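Local atomic coordinates of citrate synthase (Thermotoga maritima, PDB entry 2P2W), a protein that probably catalyses the condensation of oxaloacetate with acetyl-CoA to give citrate and CoA, the entry step of the tricarboxylic acid cycle. Residues 40-45 against 65-70; 117-122 against 324-329. All blocks are in the same frame, centred on the assembly; numbering follows the deposited sequence.

Both contacts are buried and made between helices of one chain, contact 2 nearer its centre (about 10 Å, measured between centres) than contact 1 (about 18 Å). Contact 1 joins helices 42-51 and 57-69; contact 2 joins helices 110-133 and 317-337, which lie far apart in sequence. The two adjoin: M67 and Y70 of contact 1 pack on S120 and R117 of contact 2, and W50, further along helix 42-51, covers A119 and V327. Neither pair is joined by a hydrogen bond. A single methionine bridges contact 1, beside a polar cap that reaches the second subunit, whereas aliphatic and aromatic groups interlock around a valine in contact 2.

Contact 1 (40-45 against 65-70); sequences STFEET and RKMADY
M67 is the bridge here, reaching from helix 57-69 to F42 and E43 in the first turn of helix 42-51. Just ahead of that turn, S40 gives its hydroxyl proton to E44, OG to OE1 2.5 Å, on the carboxylate's anti lone pair. T41 is the N-cap: its OG1 accepts from the backbone N of E44 at 3.2 Å and ties down the start of the helix. F42 comes next, its backbone N bonded to the carboxylate of E167. Its CB heads for the other helix, and CG anti to the backbone N (chi1 -166°) lays the ring across the approach, CE1 4.3 Å from CE of M67; the methyl approaches obliquely. The ring also meets H147. E43 makes the closer touch through its aliphatic part, CG resting 3.7 Å from SD of M67. A bend at chi2 (99°) then turns its carboxylate aside, and OE2 accepts from the backbone N of H147. M67 itself runs out extended as far as the sulfur, and the turn at chi3 (66°) brings the methyl round to F42. E44 faces elsewhere: its two oxygens bind Y357 and R363 of the second subunit, so the capped turn also takes part in the dimer interface. The arrangement is one of two consecutive helices, the start of the first steeply inclined to the end of the second and joined by the short loop after helix 42-51, within the largely alpha-helical fold of the citrate synthases.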
# COMPACT_ATOMS: atom_id res chain seq x y z
N SER A 40 -0.48 22.80 -21.70
CA SER A 40 -1.26 21.58 -21.87
C SER A 40 -2.54 21.54 -21.06
O SER A 40 -2.99 22.56 -20.52
CB SER A 40 -0.39 20.36 -21.54
OG SER A 40 -0.92 19.17 -22.10
N THR A 41 -3.14 20.35 -20.99
CA THR A 41 -4.37 20.11 -20.25
C THR A 41 -4.19 18.77 -19.54
O THR A 41 -3.24 18.04 -19.84
CB THR A 41 -5.59 19.98 -21.19
OG1 THR A 41 -5.36 18.91 -22.10
CG2 THR A 41 -5.81 21.27 -21.97
N PHE A 42 -5.09 18.45 -18.62
CA PHE A 42 -4.99 17.20 -17.89
C PHE A 42 -4.95 16.01 -18.86
O PHE A 42 -4.04 15.19 -18.80
CB PHE A 42 -6.19 17.03 -16.95
CG PHE A 42 -6.02 15.94 -15.93
CD1 PHE A 42 -6.16 14.60 -16.29
CD2 PHE A 42 -5.74 16.24 -14.60
CE1 PHE A 42 -6.02 13.58 -15.34
CE2 PHE A 42 -5.60 15.24 -13.64
CZ PHE A 42 -5.74 13.90 -14.01
N GLU A 43 -5.94 15.93 -19.74
CA GLU A 43 -6.01 14.83 -20.69
C GLU A 43 -4.82 14.74 -21.64
O GLU A 43 -4.33 13.65 -21.92
CB GLU A 43 -7.30 14.90 -21.50
CG GLU A 43 -8.56 14.70 -20.67
CD GLU A 43 -9.24 16.00 -20.30
OE1 GLU A 43 -8.54 17.01 -20.07
OE2 GLU A 43 -10.49 16.01 -20.21
N GLU A 44 -4.34 15.88 -22.14
CA GLU A 44 -3.20 15.86 -23.05
C GLU A 44 -1.91 15.39 -22.39
O GLU A 44 -1.16 14.60 -22.96
CB GLU A 44 -2.98 17.23 -23.69
CG GLU A 44 -1.94 17.21 -24.81
CD GLU A 44 -1.62 18.58 -25.35
OE1 GLU A 44 -1.05 19.41 -24.61
OE2 GLU A 44 -1.94 18.84 -26.53
N THR A 45 -1.64 15.88 -21.18
CA THR A 45 -0.42 15.47 -20.49
C THR A 45 -0.53 14.02 -20.01
O THR A 45 0.46 13.29 -20.03
CB THR A 45 -0.10 16.40 -19.31
OG1 THR A 45 0.21 17.71 -19.81
CG2 THR A 45 1.10 15.87 -18.52
N ARG A 65 -12.95 12.02 -25.09
CA ARG A 65 -14.27 11.40 -25.05
C ARG A 65 -14.21 10.08 -24.28
O ARG A 65 -15.18 9.71 -23.61
CB ARG A 65 -14.80 11.15 -26.47
CG ARG A 65 -15.18 12.42 -27.22
CD ARG A 65 -16.23 12.12 -28.28
NE ARG A 65 -15.76 11.16 -29.27
CZ ARG A 65 -15.20 11.49 -30.43
NH1 ARG A 65 -15.05 12.77 -30.76
NH2 ARG A 65 -14.79 10.54 -31.27
N LYS A 66 -13.08 9.39 -24.37
CA LYS A 66 -12.89 8.12 -23.67
C LYS A 66 -12.90 8.35 -22.16
O LYS A 66 -13.65 7.69 -21.42
CB LYS A 66 -11.56 7.47 -24.07
CG LYS A 66 -11.24 6.20 -23.30
CD LYS A 66 -9.97 5.54 -23.80
CE LYS A 66 -10.20 4.80 -25.10
NZ LYS A 66 -10.55 3.38 -24.85
N MET A 67 -12.05 9.26 -21.69
CA MET A 67 -12.00 9.54 -20.26
C MET A 67 -13.36 10.03 -19.77
O MET A 67 -13.82 9.63 -18.70
CB MET A 67 -10.92 10.58 -19.95
CG MET A 67 -9.50 10.05 -20.13
SD MET A 67 -8.24 11.17 -19.51
CE MET A 67 -8.59 11.12 -17.75
N ALA A 68 -14.02 10.86 -20.57
CA ALA A 68 -15.33 11.39 -20.19
C ALA A 68 -16.39 10.29 -20.10
O ALA A 68 -17.36 10.41 -19.35
CB ALA A 68 -15.77 12.45 -21.20
N ASP A 69 -16.19 9.22 -20.86
CA ASP A 69 -17.13 8.11 -20.87
C ASP A 69 -16.86 7.14 -19.69
O ASP A 69 -17.66 6.24 -19.43
CB ASP A 69 -17.02 7.38 -22.22
CG ASP A 69 -18.23 6.53 -22.54
OD1 ASP A 69 -19.37 6.98 -22.28
OD2 ASP A 69 -18.05 5.42 -23.08
N TYR A 70 -15.76 7.35 -18.98
CA TYR A 70 -15.37 6.50 -17.85
C TYR A 70 -15.57 7.13 -16.47
O TYR A 70 -15.07 6.61 -15.47
CB TYR A 70 -13.90 6.09 -17.95
CG TYR A 70 -13.55 5.11 -19.05
CD1 TYR A 70 -14.43 4.09 -19.40
CD2 TYR A 70 -12.30 5.15 -19.67
CE1 TYR A 70 -14.07 3.13 -20.35
CE2 TYR A 70 -11.93 4.20 -20.61
CZ TYR A 70 -12.82 3.19 -20.95
OH TYR A 70 -12.45 2.24 -21.87

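Contact 2 (117-122 against 324-329); sequences RVASVF and ARVVGW
Helix segments 117-122 and 324-329 run almost antiparallel, 170° between their directions and 9.5 Å between axes, with A119 and V326 facing each other at a CA to CA distance of 6.3 Å. V326 is the centre of the contact, and its two methyls divide the work. CG1 points at the small residue opposite, lying 3.9 Å from CB of A119, where the short side chain lets the backbones come close. CG2, anti to the backbone N of V326, meets the ring of F122 with 3.8 Å to CE1, and also comes within 4.4 Å of CG1 of V118. F122 and V326 reach for each other from opposite directions. CB of V326 sits over one face of the phenyl ring, displaced toward the rim, in a CH-pi contact 4.3 Å from the ring centroid and 21° off its normal. Within its own helix, F122 has CG2 of V118 at the ring's edge, in plane, while L94 and L98 of helix 90-98 also pack on the F122 side chain. On the far helix, CG of R325 lies over a face of the W329 indole. The polar ends of these two residues are engaged beyond the contact, W329 NE1 with S181, and R325 with the backbone O of L173 and with a citrate anion, probably from the crystallisation liquor, which lies about 12 Å from the side chain of V326. Between these two segments, then, every contact is apolar: no directional bond sets the pairing, and the fit of a valine against alanine, valine and phenylalanine holds these distant parts of the sequence together by buried hydrophobic surface.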
# COMPACT_ATOMS: atom_id res chain seq x y z
N ARG A 117 -9.27 4.26 -16.99
CA ARG A 117 -10.60 4.23 -16.38
C ARG A 117 -10.58 4.65 -14.91
O ARG A 117 -11.43 5.44 -14.47
CB ARG A 117 -11.21 2.84 -16.51
CG ARG A 117 -12.59 2.70 -15.87
CD ARG A 117 -13.38 1.57 -16.52
NE ARG A 117 -12.67 0.30 -16.47
CZ ARG A 117 -12.43 -0.40 -15.36
NH1 ARG A 117 -12.86 0.06 -14.19
NH2 ARG A 117 -11.78 -1.55 -15.42
N VAL A 118 -9.63 4.14 -14.14
CA VAL A 118 -9.55 4.49 -12.72
C VAL A 118 -9.27 5.98 -12.54
O VAL A 118 -9.88 6.64 -11.70
CB VAL A 118 -8.47 3.64 -11.99
CG1 VAL A 118 -7.08 4.06 -12.43
CG2 VAL A 118 -8.63 3.78 -10.48
N ALA A 119 -8.36 6.53 -13.34
CA ALA A 119 -8.04 7.95 -13.25
C ALA A 119 -9.27 8.80 -13.59
O ALA A 119 -9.51 9.84 -12.97
CB ALA A 119 -6.90 8.29 -14.19
N SER A 120 -10.05 8.35 -14.57
CA SER A 120 -11.24 9.08 -14.98
C SER A 120 -12.32 9.18 -13.91
O SER A 120 -13.06 10.16 -13.86
CB SER A 120 -11.85 8.44 -16.23
OG SER A 120 -10.93 8.43 -17.31
N VAL A 121 -12.40 8.18 -13.03
CA VAL A 121 -13.43 8.19 -11.99
C VAL A 121 -13.03 8.83 -10.66
O VAL A 121 -13.89 9.11 -9.82
CB VAL A 121 -13.96 6.74 -11.75
CG1 VAL A 121 -12.94 5.93 -10.96
CG2 VAL A 121 -15.31 6.80 -11.04
N PHE A 122 -11.73 9.10 -10.47
CA PHE A 122 -11.26 9.73 -9.23
C PHE A 122 -12.07 10.97 -8.81
O PHE A 122 -12.53 11.06 -7.67
CB PHE A 122 -9.78 10.11 -9.35
CG PHE A 122 -8.83 9.19 -8.62
CD1 PHE A 122 -8.75 7.84 -8.95
CD2 PHE A 122 -7.99 9.68 -7.63
CE1 PHE A 122 -7.84 6.99 -8.30
CE2 PHE A 122 -7.08 8.84 -6.98
CZ PHE A 122 -7.01 7.49 -7.31
N ALA A 324 -4.23 13.72 -9.54
CA ALA A 324 -3.26 13.93 -10.60
C ALA A 324 -2.19 12.84 -10.60
O ALA A 324 -1.94 12.21 -11.63
CB ALA A 324 -2.60 15.30 -10.45
N ARG A 325 -1.58 12.61 -9.44
CA ARG A 325 -0.47 11.65 -9.34
C ARG A 325 -0.87 10.20 -9.69
O ARG A 325 -0.04 9.35 -10.00
CB ARG A 325 0.08 11.70 -7.92
CG ARG A 325 1.28 10.78 -7.73
CD ARG A 325 2.37 11.02 -8.78
NE ARG A 325 2.86 12.39 -8.71
CZ ARG A 325 3.76 12.68 -7.75
NH1 ARG A 325 4.17 11.73 -6.92
NH2 ARG A 325 4.25 13.92 -7.64
N VAL A 326 -2.17 9.87 -9.69
CA VAL A 326 -2.59 8.52 -10.06
C VAL A 326 -2.09 8.22 -11.48
O VAL A 326 -1.81 7.06 -11.81
CB VAL A 326 -4.13 8.36 -9.97
CG1 VAL A 326 -4.82 9.24 -10.99
CG2 VAL A 326 -4.51 6.89 -10.18
N VAL A 327 -1.98 9.26 -12.31
CA VAL A 327 -1.48 9.10 -13.68
C VAL A 327 -0.03 8.61 -13.63
O VAL A 327 0.35 7.66 -14.32
CB VAL A 327 -1.53 10.45 -14.45
CG1 VAL A 327 -0.97 10.27 -15.86
CG2 VAL A 327 -2.96 10.95 -14.52
N GLY A 328 0.79 9.27 -12.81
CA GLY A 328 2.18 8.88 -12.68
C GLY A 328 2.33 7.51 -12.04
O GLY A 328 3.16 6.70 -12.49
N TRP A 329 1.56 7.25 -11.00
CA TRP A 329 1.62 5.96 -10.31
C TRP A 329 1.38 4.82 -11.30
O TRP A 329 2.17 3.88 -11.37
CB TRP A 329 0.55 5.87 -9.21
CG TRP A 329 0.78 6.73 -7.99
CD1 TRP A 329 1.98 7.20 -7.52
CD2 TRP A 329 -0.22 7.17 -7.06
NE1 TRP A 329 1.79 7.89 -6.34
CE2 TRP A 329 0.45 7.88 -6.04
CE3 TRP A 329 -1.61 7.01 -6.98
CZ2 TRP A 329 -0.23 8.45 -4.95
CZ3 TRP A 329 -2.29 7.57 -5.90
CH2 TRP A 329 -1.59 8.29 -4.90